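Local coordinates for enoyl-CoA hydratase/isomerase (Mycobacterium abscessus, PDB 3QXZ), which probably catalyses the hydration or double-bond isomerisation of enoyl-CoA thioesters and belongs to the crotonase-like family, at residues T32-L35 with G36-G40; A246-G249 with P250-F253; S170-R173 with A174-G178; G223-A226 with A227-A230; D47-P50 with A51-V54. All coordinates share one frame; numbering follows the deposited sequence. Where two conformers were deposited one is given.

Interaction 1 (T32-L35 with G36-G40); sequences TVEL and GRQLG
Glu-34 reaches forward along the helix and divides its two carboxylate oxygens between Arg-37 and Gln-38. The charged half is a salt bridge: Arg-37 NH1 gives a hydrogen to Glu-34 OE1 over 3.0 Å, meeting it nearly along its C-O direction, with the oxygen in the guanidinium plane but the carboxylate turned 66° against that plane. The neutral half is straighter. Gln-38 NE2 lies 3.1 Å from Glu-34 OE2 and donates at 175° to the anti lone pair, with the acceptor in the plane of the amide. A bend at chi2 (62°) swings the carboxylate of Glu-34 forward over the next turn, where both donors can find it.

In van der Waals contact, Val-33 CG1 lies over one face of the Arg-37 guanidinium, toward its rim, 3.6 Å from NH2. Leu-35 points the other way, into the body of the chain, against Leu-9 and Leu-22.

The backbone bonds are those of a first helical turn, and Thr-32 is its N-cap, with OG1 accepting from Leu-35 N at 3.0 Å. Helix 33-48 connects strands 17-23 and 54-59 in a beta-alpha-beta unit. With a partner on each oxygen, rotation of the carboxylate is restrained, and a negative charge so near the helix start should interact favourably with the helix dipole.

Interaction 2 (A246-G249 with P250-F253); sequences AAEG and PRAF
Arg-251 folds back over the preceding turn to lie across Glu-248 and Ala-247. Its chain runs straight through CG and CD and then bends at chi3 (-44°), which carries the guanidinium back toward the start of the helix. There the side chains of Arg-251 and Glu-248 cross at about a right angle, with the guanidinium and carboxylate planes 36° apart. NH2 of Arg-251 stands 3.0 Å from Glu-248 OE1 in a salt bridge whose hydrogen bond is weak, bent to 133°. Ala-247 O lies over one face of the same guanidinium, 3.6 Å from its plane and toward the rim. The other oxygen of Glu-248, OE2, is held by Arg-257 and by the backbone N of Arg-260, so this carboxylate also ties the helix to the chain that follows it.

All of this happens on helix 245-255, the last helix of this crotonase-like chain, and Pro-250 puts a kink in it. The proline has no N-H to give to Ala-246 O, and its CD comes to 3.1 Å from that oxygen instead. Bonding resumes with the next residue, Arg-251 N donating to Ala-247 O at 3.1 Å, and goes on with Ala-252 N to Glu-248 O at 2.8 Å. The ring of Phe-253 meets Phe-138 of the second subunit edge-to-face, while Pro-250 packs on Ala-73 of that same neighbour.

Interaction 3 (S170-R173 with A174-G178); sequences SAQR and AVETG. With K (potassium ion), chain E.
Arg-173 O is gripped twice by Thr-177, whose backbone N donates over 3.0 Å and whose OG1 donates over 2.9 Å. The two donors reach the oxygen from opposite faces of the carbonyl plane. With chi1 at 59°, OG1 sits between the backbone N and carbonyl carbon of Thr-177 and is turned back toward the preceding turn; CG2 meanwhile comes to 4.0 Å from Arg-173 CG.

On the outer side Gln-172 and Glu-176 cross at about a right angle, amide and carboxylate 81° apart. Gln-172 NE2 donates to Glu-176 OE2 at 3.0 Å, approaching on the anti side but 32° out of the carboxylate plane. Arg-173 was modelled in two conformers; in the one described here its NH2 forms a salt bridge with Glu-161.

Helix 171-177 is closed at both ends. Ser-170 is the N-cap, its OG accepting from Arg-173 N, and Gly-178 ends the helix in a Schellman motif with positive phi. Just before that end, Glu-176 O binds a potassium ion at 2.9 Å, shared with Glu-176 O of the second and third subunits; three waters fill the shell. The partial negative charge expected at a helix C-terminus would favour a cation there, joining three chains.

Interaction 4 (G223-A226 with A227-A230); sequences GMSA and AEVA
Glu-228 curls back past the start of its helix to Ser-225. Its CB lies 3.5 Å from Ser-225 OG, and CG comes closer still, 3.2 Å from the same hydroxyl oxygen. With CG beside its own backbone N (chi1 -70°) and the chain extended beyond, the carboxylate is laid back along the incoming loop. CD lies 3.4 Å from Ser-225 OG. OE1 takes the hydrogen of Ser-225 N at 2.9 Å, met from above the carboxylate plane, 44° out of it, and also rests against Met-224 CA at 3.3 Å, while OE2 stays farther off.

Ser-225 returns the favour: its OG accepts from Glu-228 N over 3.1 Å. The two reciprocal bonds make a capping box, which satisfies the N-H groups of both residues at the helix start. Met-224 CB touches Val-229 CG2 at 3.8 Å, a hydrophobic staple; separately, methyl CE reaches 3.5 Å from Glu-228 O.

The box opens helix 226-241 straight after helix 206-222, from which the chain turns off at Gly-223 with positive phi. Met-224 and Val-229 pack back onto Ala-219 of that earlier helix, while Ala-226, Val-229 and Ala-230 face the second subunit, against its Trp-148 and Leu-145.

Interaction 5 (D47-P50 with A51-V54); sequences DDDP and AVRV. With K (potassium ion), chain D; EDO (1,2-ethanediol), chain H; EDO (1,2-ethanediol), chain I.
A type I beta turn, Asp-49 to Val-52, leads out of helix 33-48 and wraps part of a potassium site. The turn is closed by Val-52 N donating to Asp-49 O at 3.1 Å, with the donor well above the carbonyl plane. The side chain of Asp-49 adds an Asx turn: Ala-51 N gives its hydrogen to OD1 at 3.0 Å, approaching 40° out of the carboxylate plane. CG of Asp-49 stands anti to its backbone N (chi1 -172°), which brings the carboxylate over the turn. Its OD2 lies 3.7 Å from Val-52 CG2, and the two side chains cross at about a right angle.

This turn is the link between the helix and strand 54-59 of the central sheet, and the carbonyls of its first and last residues, with that of Asp-47 near the helix end, point at the metal. The potassium ion is bound by Asp-47 O at 2.8 Å, Asp-49 O at 2.7 Å and Val-52 O at 2.6 Å. Leu-46 O, Thr-99 OG1 and one water complete the shell. Asp-49 O therefore serves both the ion and the turn bond.

The carboxylate of Asp-47 takes no part in the metal shell; its OD2 accepts from Arg-98 N and from a 1,2-ethanediol. Arg-53 leaves the turn bent at chi2 and chi3, NE donating to another ethanediol and NH2 to Val-204 O.

Along the chain the order is interaction 1, 5, 3, 4 and 2, one after another without overlap. Interactions 1 and 5 share helix 33-48, the first at its start and the second at its end, with centres about 20 Å apart; strand 54-59 then follows. Interaction 3 occupies the short helix 171-177 before strand 182-184, the outermost strand, within this chain, of the mixed sheet that also holds strand 54-59, on the opposite side of the chain's centre from interaction 5. Interaction 4 opens helix 226-241 and interaction 2 lies on the next helix, 245-255, their centres about 29 Å apart; both touch the second subunit. With the potassium shared at interaction 3, three of the five contacts take part in the trimer.

Interaction 1 (T32-L35 with G36-G40)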
loop_
_atom_site.group_PDB
_atom_site.type_symbol
_atom_site.label_atom_id
_atom_site.label_comp_id
_atom_site.label_asym_id
_atom_site.label_seq_id
_atom_site.Cartn_x
_atom_site.Cartn_y
_atom_site.Cartn_z
ATOM N N THR A 32 -23.241 -14.788 11.987
ATOM C CA THR A 32 -23.964 -14.671 13.249
ATOM C C THR A 32 -22.970 -14.519 14.383
ATOM O O THR A 32 -21.796 -14.905 14.252
ATOM C CB THR A 32 -24.831 -15.921 13.554
ATOM O OG1 THR A 32 -23.977 -17.044 13.797
ATOM C CG2 THR A 32 -25.811 -16.225 12.396
ATOM N N VAL A 33 -23.449 -14.020 15.518
ATOM C CA VAL A 33 -22.619 -13.841 16.702
ATOM C C VAL A 33 -21.993 -15.168 17.112
ATOM O O VAL A 33 -20.782 -15.243 17.362
ATOM C CB VAL A 33 -23.446 -13.281 17.887
ATOM C CG1 VAL A 33 -22.572 -13.147 19.128
ATOM C CG2 VAL A 33 -24.071 -11.940 17.530
ATOM N N GLU A 34 -22.807 -16.216 17.152
ATOM C CA GLU A 34 -22.306 -17.545 17.508
ATOM C C GLU A 34 -21.259 -18.068 16.524
ATOM O O GLU A 34 -20.260 -18.658 16.942
ATOM C CB GLU A 34 -23.458 -18.551 17.706
ATOM C CG GLU A 34 -23.017 -19.958 18.152
ATOM C CD GLU A 34 -22.316 -20.000 19.507
ATOM O OE1 GLU A 34 -22.501 -19.089 20.340
ATOM O OE2 GLU A 34 -21.577 -20.970 19.748
ATOM N N LEU A 35 -21.463 -17.837 15.232
ATOM C CA LEU A 35 -20.449 -18.227 14.245
ATOM C C LEU A 35 -19.136 -17.515 14.543
ATOM O O LEU A 35 -18.065 -18.137 14.472
ATOM C CB LEU A 35 -20.904 -17.903 12.824
ATOM C CG LEU A 35 -19.966 -18.332 11.686
ATOM C CD1 LEU A 35 -19.876 -19.868 11.564
ATOM C CD2 LEU A 35 -20.420 -17.708 10.391
ATOM N N GLY A 36 -19.203 -16.225 14.884
ATOM C CA GLY A 36 -17.967 -15.476 15.213
ATOM C C GLY A 36 -17.244 -16.034 16.427
ATOM O O GLY A 36 -16.007 -16.137 16.438
ATOM N N ARG A 37 -18.010 -16.419 17.454
ATOM C CA ARG A 37 -17.446 -17.054 18.649
ATOM C C ARG A 37 -16.738 -18.349 18.296
ATOM O O ARG A 37 -15.613 -18.587 18.744
ATOM C CB ARG A 37 -18.548 -17.365 19.662
ATOM C CG ARG A 37 -19.155 -16.138 20.298
ATOM C CD ARG A 37 -20.188 -16.566 21.325
ATOM N NE ARG A 37 -20.921 -15.414 21.844
ATOM C CZ ARG A 37 -22.230 -15.401 22.067
ATOM N NH1 ARG A 37 -22.961 -16.467 21.786
ATOM N NH2 ARG A 37 -22.816 -14.314 22.544
ATOM N N GLN A 38 -17.402 -19.177 17.489
ATOM C CA GLN A 38 -16.827 -20.465 17.069
ATOM C C GLN A 38 -15.585 -20.298 16.185
ATOM O O GLN A 38 -14.632 -21.068 16.321
ATOM C CB GLN A 38 -17.874 -21.347 16.391
ATOM C CG GLN A 38 -18.922 -21.838 17.405
ATOM C CD GLN A 38 -19.828 -22.924 16.889
ATOM O OE1 GLN A 38 -19.483 -23.682 15.983
ATOM N NE2 GLN A 38 -21.001 -23.030 17.503
ATOM N N LEU A 39 -15.591 -19.300 15.300
ATOM C CA LEU A 39 -14.464 -19.103 14.397
ATOM C C LEU A 39 -13.236 -18.651 15.180
ATOM O O LEU A 39 -12.122 -19.130 14.930
ATOM C CB LEU A 39 -14.832 -18.127 13.270
ATOM C CG LEU A 39 -13.724 -17.804 12.259
ATOM C CD1 LEU A 39 -13.156 -19.085 11.616
ATOM C CD2 LEU A 39 -14.211 -16.840 11.188
ATOM N N GLY A 40 -13.420 -17.742 16.125
ATOM C CA GLY A 40 -12.318 -17.300 16.967
ATOM C C GLY A 40 -11.743 -18.455 17.772
ATOM O O GLY A 40 -10.526 -18.625 17.855
#

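Interaction 2 (A246-G249 with P250-F253)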
loop_
_atom_site.group_PDB
_atom_site.type_symbol
_atom_site.label_atom_id
_atom_site.label_comp_id
_atom_site.label_asym_id
_atom_site.label_seq_id
_atom_site.Cartn_x
_atom_site.Cartn_y
_atom_site.Cartn_z
ATOM N N ALA A 246 17.293 -25.200 9.613
ATOM C CA ALA A 246 18.069 -24.313 8.747
ATOM C C ALA A 246 19.122 -25.059 7.936
ATOM O O ALA A 246 19.544 -24.588 6.871
ATOM C CB ALA A 246 18.699 -23.158 9.542
ATOM N N ALA A 247 19.541 -26.219 8.444
ATOM C CA ALA A 247 20.464 -27.066 7.680
ATOM C C ALA A 247 19.701 -28.045 6.801
ATOM O O ALA A 247 20.157 -28.374 5.694
ATOM C CB ALA A 247 21.394 -27.798 8.614
ATOM N N GLU A 248 18.549 -28.500 7.281
ATOM C CA GLU A 248 17.730 -29.463 6.545
ATOM C C GLU A 248 17.157 -28.919 5.225
ATOM O O GLU A 248 17.063 -29.629 4.227
ATOM C CB GLU A 248 16.600 -29.992 7.437
ATOM C CG GLU A 248 15.579 -30.928 6.748
ATOM C CD GLU A 248 16.161 -32.239 6.170
ATOM O OE1 GLU A 248 17.378 -32.525 6.247
ATOM O OE2 GLU A 248 15.350 -32.971 5.587
ATOM N N GLY A 249 16.744 -27.657 5.209
ATOM C CA GLY A 249 16.217 -27.077 3.978
ATOM C C GLY A 249 17.186 -27.189 2.806
ATOM O O GLY A 249 16.835 -27.751 1.753
ATOM N N PRO A 250 18.401 -26.627 2.955
ATOM C CA PRO A 250 19.404 -26.778 1.884
ATOM C C PRO A 250 19.817 -28.231 1.646
ATOM O O PRO A 250 19.963 -28.626 0.481
ATOM C CB PRO A 250 20.594 -25.948 2.387
ATOM C CG PRO A 250 19.933 -24.906 3.336
ATOM C CD PRO A 250 18.869 -25.726 4.024
ATOM N N ARG A 251 19.977 -29.010 2.707
ATOM C CA ARG A 251 20.400 -30.419 2.523
ATOM C C ARG A 251 19.381 -31.196 1.687
ATOM O O ARG A 251 19.763 -31.935 0.774
ATOM C CB ARG A 251 20.592 -31.101 3.863
ATOM C CG ARG A 251 20.976 -32.571 3.760
ATOM C CD ARG A 251 21.123 -33.182 5.133
ATOM N NE ARG A 251 21.858 -32.264 5.986
ATOM C CZ ARG A 251 21.338 -31.642 7.038
ATOM N NH1 ARG A 251 22.090 -30.805 7.730
ATOM N NH2 ARG A 251 20.079 -31.873 7.407
ATOM N N ALA A 252 18.095 -31.040 1.988
ATOM C CA ALA A 252 17.061 -31.747 1.255
ATOM C C ALA A 252 17.005 -31.284 -0.188
ATOM O O ALA A 252 16.908 -32.104 -1.110
ATOM C CB ALA A 252 15.710 -31.604 1.946
ATOM N N PHE A 253 17.160 -29.979 -0.396
ATOM C CA PHE A 253 17.184 -29.419 -1.753
ATOM C C PHE A 253 18.328 -30.004 -2.600
ATOM O O PHE A 253 18.094 -30.444 -3.729
ATOM C CB PHE A 253 17.285 -27.890 -1.652
ATOM C CG PHE A 253 17.324 -27.183 -2.975
ATOM C CD1 PHE A 253 16.143 -26.806 -3.612
ATOM C CD2 PHE A 253 18.538 -26.886 -3.579
ATOM C CE1 PHE A 253 16.181 -26.136 -4.847
ATOM C CE2 PHE A 253 18.586 -26.212 -4.806
ATOM C CZ PHE A 253 17.403 -25.840 -5.432
#

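Interaction 3 (S170-R173 with A174-G178)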
loop_
_atom_site.group_PDB
_atom_site.type_symbol
_atom_site.label_atom_id
_atom_site.label_comp_id
_atom_site.label_asym_id
_atom_site.label_seq_id
_atom_site.Cartn_x
_atom_site.Cartn_y
_atom_site.Cartn_z
ATOM N N SER A 170 -15.473 -6.284 -8.378
ATOM C CA SER A 170 -15.236 -7.610 -8.927
ATOM C C SER A 170 -14.000 -8.284 -8.333
ATOM O O SER A 170 -13.093 -7.630 -7.803
ATOM C CB SER A 170 -15.067 -7.527 -10.442
ATOM O OG SER A 170 -13.847 -6.876 -10.777
ATOM N N ALA A 171 -13.939 -9.603 -8.470
ATOM C CA ALA A 171 -12.712 -10.329 -8.140
ATOM C C ALA A 171 -11.500 -9.792 -8.884
ATOM O O ALA A 171 -10.404 -9.671 -8.318
ATOM C CB ALA A 171 -12.875 -11.818 -8.445
ATOM N N GLN A 172 -11.690 -9.470 -10.165
ATOM C CA GLN A 172 -10.587 -8.920 -10.970
ATOM C C GLN A 172 -10.075 -7.588 -10.410
ATOM O O GLN A 172 -8.873 -7.372 -10.321
ATOM C CB GLN A 172 -10.971 -8.806 -12.466
ATOM C CG GLN A 172 -9.874 -8.197 -13.353
ATOM C CD GLN A 172 -8.612 -9.056 -13.476
ATOM O OE1 GLN A 172 -8.640 -10.284 -13.271
ATOM N NE2 GLN A 172 -7.495 -8.411 -13.829
ATOM N N ARG A 173 -10.991 -6.691 -10.044
ATOM C CA ARG A 173 -10.547 -5.442 -9.450
ATOM C C ARG A 173 -9.868 -5.677 -8.095
ATOM O O ARG A 173 -8.903 -4.985 -7.773
ATOM C CB ARG A 173 -11.673 -4.422 -9.338
ATOM C CG ARG A 173 -11.143 -3.032 -9.056
ATOM C CD ARG A 173 -12.244 -2.059 -8.737
ATOM N NE ARG A 173 -11.640 -0.781 -8.399
ATOM C CZ ARG A 173 -12.288 0.209 -7.802
ATOM N NH1 ARG A 173 -13.569 0.049 -7.453
ATOM N NH2 ARG A 173 -11.642 1.346 -7.544
ATOM N N ALA A 174 -10.331 -6.673 -7.339
ATOM C CA ALA A 174 -9.676 -7.022 -6.078
ATOM C C ALA A 174 -8.225 -7.436 -6.305
ATOM O O ALA A 174 -7.333 -7.061 -5.527
ATOM C CB ALA A 174 -10.458 -8.104 -5.371
ATOM N N VAL A 175 -7.956 -8.200 -7.363
ATOM C CA VAL A 175 -6.580 -8.572 -7.671
ATOM C C VAL A 175 -5.786 -7.369 -8.159
ATOM O O VAL A 175 -4.660 -7.151 -7.713
ATOM C CB VAL A 175 -6.522 -9.706 -8.727
ATOM C CG1 VAL A 175 -5.094 -9.991 -9.139
ATOM C CG2 VAL A 175 -7.191 -10.959 -8.201
ATOM N N GLU A 176 -6.369 -6.576 -9.062
ATOM C CA GLU A 176 -5.671 -5.406 -9.629
ATOM C C GLU A 176 -5.228 -4.421 -8.550
ATOM O O GLU A 176 -4.166 -3.820 -8.650
ATOM C CB GLU A 176 -6.561 -4.672 -10.640
ATOM C CG GLU A 176 -6.789 -5.471 -11.924
ATOM C CD GLU A 176 -7.921 -4.930 -12.765
ATOM O OE1 GLU A 176 -8.616 -3.994 -12.297
ATOM O OE2 GLU A 176 -8.118 -5.456 -13.895
ATOM N N THR A 177 -6.039 -4.280 -7.505
ATOM C CA THR A 177 -5.770 -3.283 -6.468
ATOM C C THR A 177 -4.949 -3.796 -5.288
ATOM O O THR A 177 -4.468 -2.994 -4.506
ATOM C CB THR A 177 -7.073 -2.696 -5.924
ATOM O OG1 THR A 177 -7.882 -3.742 -5.377
ATOM C CG2 THR A 177 -7.819 -1.945 -7.031
ATOM N N GLY A 178 -4.772 -5.109 -5.187
ATOM C CA GLY A 178 -3.994 -5.695 -4.111
ATOM C C GLY A 178 -4.799 -6.278 -2.968
ATOM O O GLY A 178 -4.213 -6.801 -2.008
HETATM K K K E . -1.819 -2.190 -8.289
HETATM O O HOH W 1 -3.880 -0.425 -7.654
HETATM O O HOH W 2 0.766 -1.024 -8.459
HETATM O O HOH W 3 -1.838 -4.595 -6.832
#

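Interaction 4 (G223-A226 with A227-A230)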
loop_
_atom_site.group_PDB
_atom_site.type_symbol
_atom_site.label_atom_id
_atom_site.label_comp_id
_atom_site.label_asym_id
_atom_site.label_seq_id
_atom_site.Cartn_x
_atom_site.Cartn_y
_atom_site.Cartn_z
ATOM N N GLY A 223 3.165 -0.628 14.729
ATOM C CA GLY A 223 3.893 0.507 14.132
ATOM C C GLY A 223 5.393 0.440 14.385
ATOM O O GLY A 223 6.013 1.449 14.706
ATOM N N MET A 224 6.012 -0.733 14.257
ATOM C CA MET A 224 7.456 -0.850 14.516
ATOM C C MET A 224 8.251 0.017 13.538
ATOM O O MET A 224 7.892 0.125 12.344
ATOM C CB MET A 224 7.918 -2.315 14.365
ATOM C CG MET A 224 7.512 -3.187 15.523
ATOM S SD MET A 224 7.825 -4.947 15.284
ATOM C CE MET A 224 9.578 -4.993 15.317
ATOM N N SER A 225 9.329 0.624 14.020
ATOM C CA SER A 225 10.241 1.371 13.142
ATOM C C SER A 225 11.045 0.399 12.274
ATOM O O SER A 225 11.160 -0.802 12.557
ATOM C CB SER A 225 11.190 2.212 13.965
ATOM O OG SER A 225 12.090 1.345 14.633
ATOM N N ALA A 226 11.662 0.931 11.225
ATOM C CA ALA A 226 12.561 0.111 10.401
ATOM C C ALA A 226 13.690 -0.498 11.232
ATOM O O ALA A 226 13.987 -1.682 11.086
ATOM C CB ALA A 226 13.123 0.927 9.206
ATOM N N ALA A 227 14.290 0.284 12.121
ATOM C CA ALA A 227 15.368 -0.244 12.954
ATOM C C ALA A 227 14.863 -1.389 13.826
ATOM O O ALA A 227 15.584 -2.366 14.029
ATOM C CB ALA A 227 15.959 0.864 13.823
ATOM N N GLU A 228 13.660 -1.265 14.373
ATOM C CA GLU A 228 13.087 -2.342 15.212
ATOM C C GLU A 228 12.801 -3.606 14.397
ATOM O O GLU A 228 13.067 -4.736 14.857
ATOM C CB GLU A 228 11.817 -1.858 15.889
ATOM C CG GLU A 228 12.098 -0.814 16.960
ATOM C CD GLU A 228 10.849 -0.095 17.430
ATOM O OE1 GLU A 228 9.781 -0.186 16.818
ATOM O OE2 GLU A 228 10.953 0.581 18.478
ATOM N N VAL A 229 12.262 -3.470 13.189
ATOM C CA VAL A 229 12.044 -4.630 12.333
ATOM C C VAL A 229 13.392 -5.275 11.964
ATOM O O VAL A 229 13.518 -6.515 11.987
ATOM C CB VAL A 229 11.255 -4.270 11.053
ATOM C CG1 VAL A 229 11.090 -5.522 10.166
ATOM C CG2 VAL A 229 9.866 -3.736 11.409
ATOM N N ALA A 230 14.398 -4.463 11.637
ATOM C CA ALA A 230 15.709 -5.013 11.252
ATOM C C ALA A 230 16.305 -5.817 12.410
ATOM O O ALA A 230 16.862 -6.910 12.209
ATOM C CB ALA A 230 16.651 -3.904 10.838
#

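Interaction 5 (D47-P50 with A51-V54)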
loop_
_atom_site.group_PDB
_atom_site.type_symbol
_atom_site.label_atom_id
_atom_site.label_comp_id
_atom_site.label_asym_id
_atom_site.label_seq_id
_atom_site.Cartn_x
_atom_site.Cartn_y
_atom_site.Cartn_z
ATOM N N ASP A 47 -4.290 -22.797 15.837
ATOM C CA ASP A 47 -2.983 -22.163 15.951
ATOM C C ASP A 47 -2.097 -22.929 16.932
ATOM O O ASP A 47 -0.905 -23.148 16.666
ATOM C CB ASP A 47 -3.096 -20.688 16.359
ATOM C CG ASP A 47 -1.831 -19.899 16.071
ATOM O OD1 ASP A 47 -1.142 -20.198 15.077
ATOM O OD2 ASP A 47 -1.549 -18.963 16.826
ATOM N N ASP A 48 -2.691 -23.362 18.045
ATOM C CA ASP A 48 -1.965 -24.070 19.088
ATOM C C ASP A 48 -1.597 -25.504 18.716
ATOM O O ASP A 48 -0.666 -26.060 19.301
ATOM C CB ASP A 48 -2.770 -24.048 20.385
ATOM C CG ASP A 48 -2.865 -22.663 20.981
ATOM O OD1 ASP A 48 -2.033 -21.798 20.622
ATOM O OD2 ASP A 48 -3.769 -22.441 21.815
ATOM N N ASP A 49 -2.304 -26.097 17.756
ATOM C CA ASP A 49 -2.088 -27.491 17.345
ATOM C C ASP A 49 -0.828 -27.569 16.475
ATOM O O ASP A 49 -0.820 -27.032 15.365
ATOM C CB ASP A 49 -3.313 -27.961 16.553
ATOM C CG ASP A 49 -3.288 -29.447 16.229
ATOM O OD1 ASP A 49 -2.203 -30.054 16.269
ATOM O OD2 ASP A 49 -4.376 -29.966 15.909
ATOM N N PRO A 50 0.250 -28.230 16.960
ATOM C CA PRO A 50 1.504 -28.254 16.202
ATOM C C PRO A 50 1.375 -28.982 14.866
ATOM O O PRO A 50 2.170 -28.733 13.954
ATOM C CB PRO A 50 2.458 -29.028 17.130
ATOM C CG PRO A 50 1.577 -29.865 17.955
ATOM C CD PRO A 50 0.351 -29.024 18.199
ATOM N N ALA A 51 0.371 -29.843 14.753
ATOM C CA ALA A 51 0.150 -30.630 13.543
ATOM C C ALA A 51 -0.479 -29.808 12.420
ATOM O O ALA A 51 -0.497 -30.240 11.272
ATOM C CB ALA A 51 -0.712 -31.834 13.857
ATOM N N VAL A 52 -1.019 -28.639 12.757
ATOM C CA VAL A 52 -1.688 -27.790 11.763
ATOM C C VAL A 52 -0.704 -26.735 11.246
ATOM O O VAL A 52 -0.280 -25.829 11.989
ATOM C CB VAL A 52 -2.966 -27.139 12.308
ATOM C CG1 VAL A 52 -3.558 -26.152 11.278
ATOM C CG2 VAL A 52 -4.028 -28.202 12.671
ATOM N N ARG A 53 -0.332 -26.881 9.984
ATOM C CA ARG A 53 0.622 -25.992 9.319
ATOM C C ARG A 53 -0.031 -24.783 8.656
ATOM O O ARG A 53 0.594 -23.710 8.569
ATOM C CB ARG A 53 1.442 -26.764 8.275
ATOM C CG ARG A 53 2.391 -27.846 8.867
ATOM C CD ARG A 53 3.480 -27.286 9.794
ATOM N NE ARG A 53 4.001 -26.058 9.221
ATOM C CZ ARG A 53 4.817 -25.973 8.181
ATOM N NH1 ARG A 53 5.402 -27.050 7.635
ATOM N NH2 ARG A 53 5.096 -24.766 7.710
ATOM N N VAL A 54 -1.264 -24.956 8.187
ATOM C CA VAL A 54 -1.989 -23.902 7.456
ATOM C C VAL A 54 -3.469 -24.094 7.724
ATOM O O VAL A 54 -3.947 -25.241 7.821
ATOM C CB VAL A 54 -1.767 -23.991 5.907
ATOM C CG1 VAL A 54 -2.462 -22.847 5.175
ATOM C CG2 VAL A 54 -0.311 -24.023 5.545
HETATM K K K D . -0.660 -24.579 14.300
HETATM C C1 EDO H . 3.223 -22.283 12.232
HETATM O O1 EDO H . 3.842 -21.867 11.014
HETATM C C2 EDO H . 2.375 -23.494 11.886
HETATM O O2 EDO H . 3.209 -24.640 11.583
HETATM C C1 EDO I . -3.306 -15.622 18.975
HETATM O O1 EDO I . -3.848 -15.522 20.298
HETATM C C2 EDO I . -2.019 -16.436 19.002
HETATM O O2 EDO I . -2.330 -17.836 19.077
HETATM O O HOH W 4 1.942 -24.549 15.105
#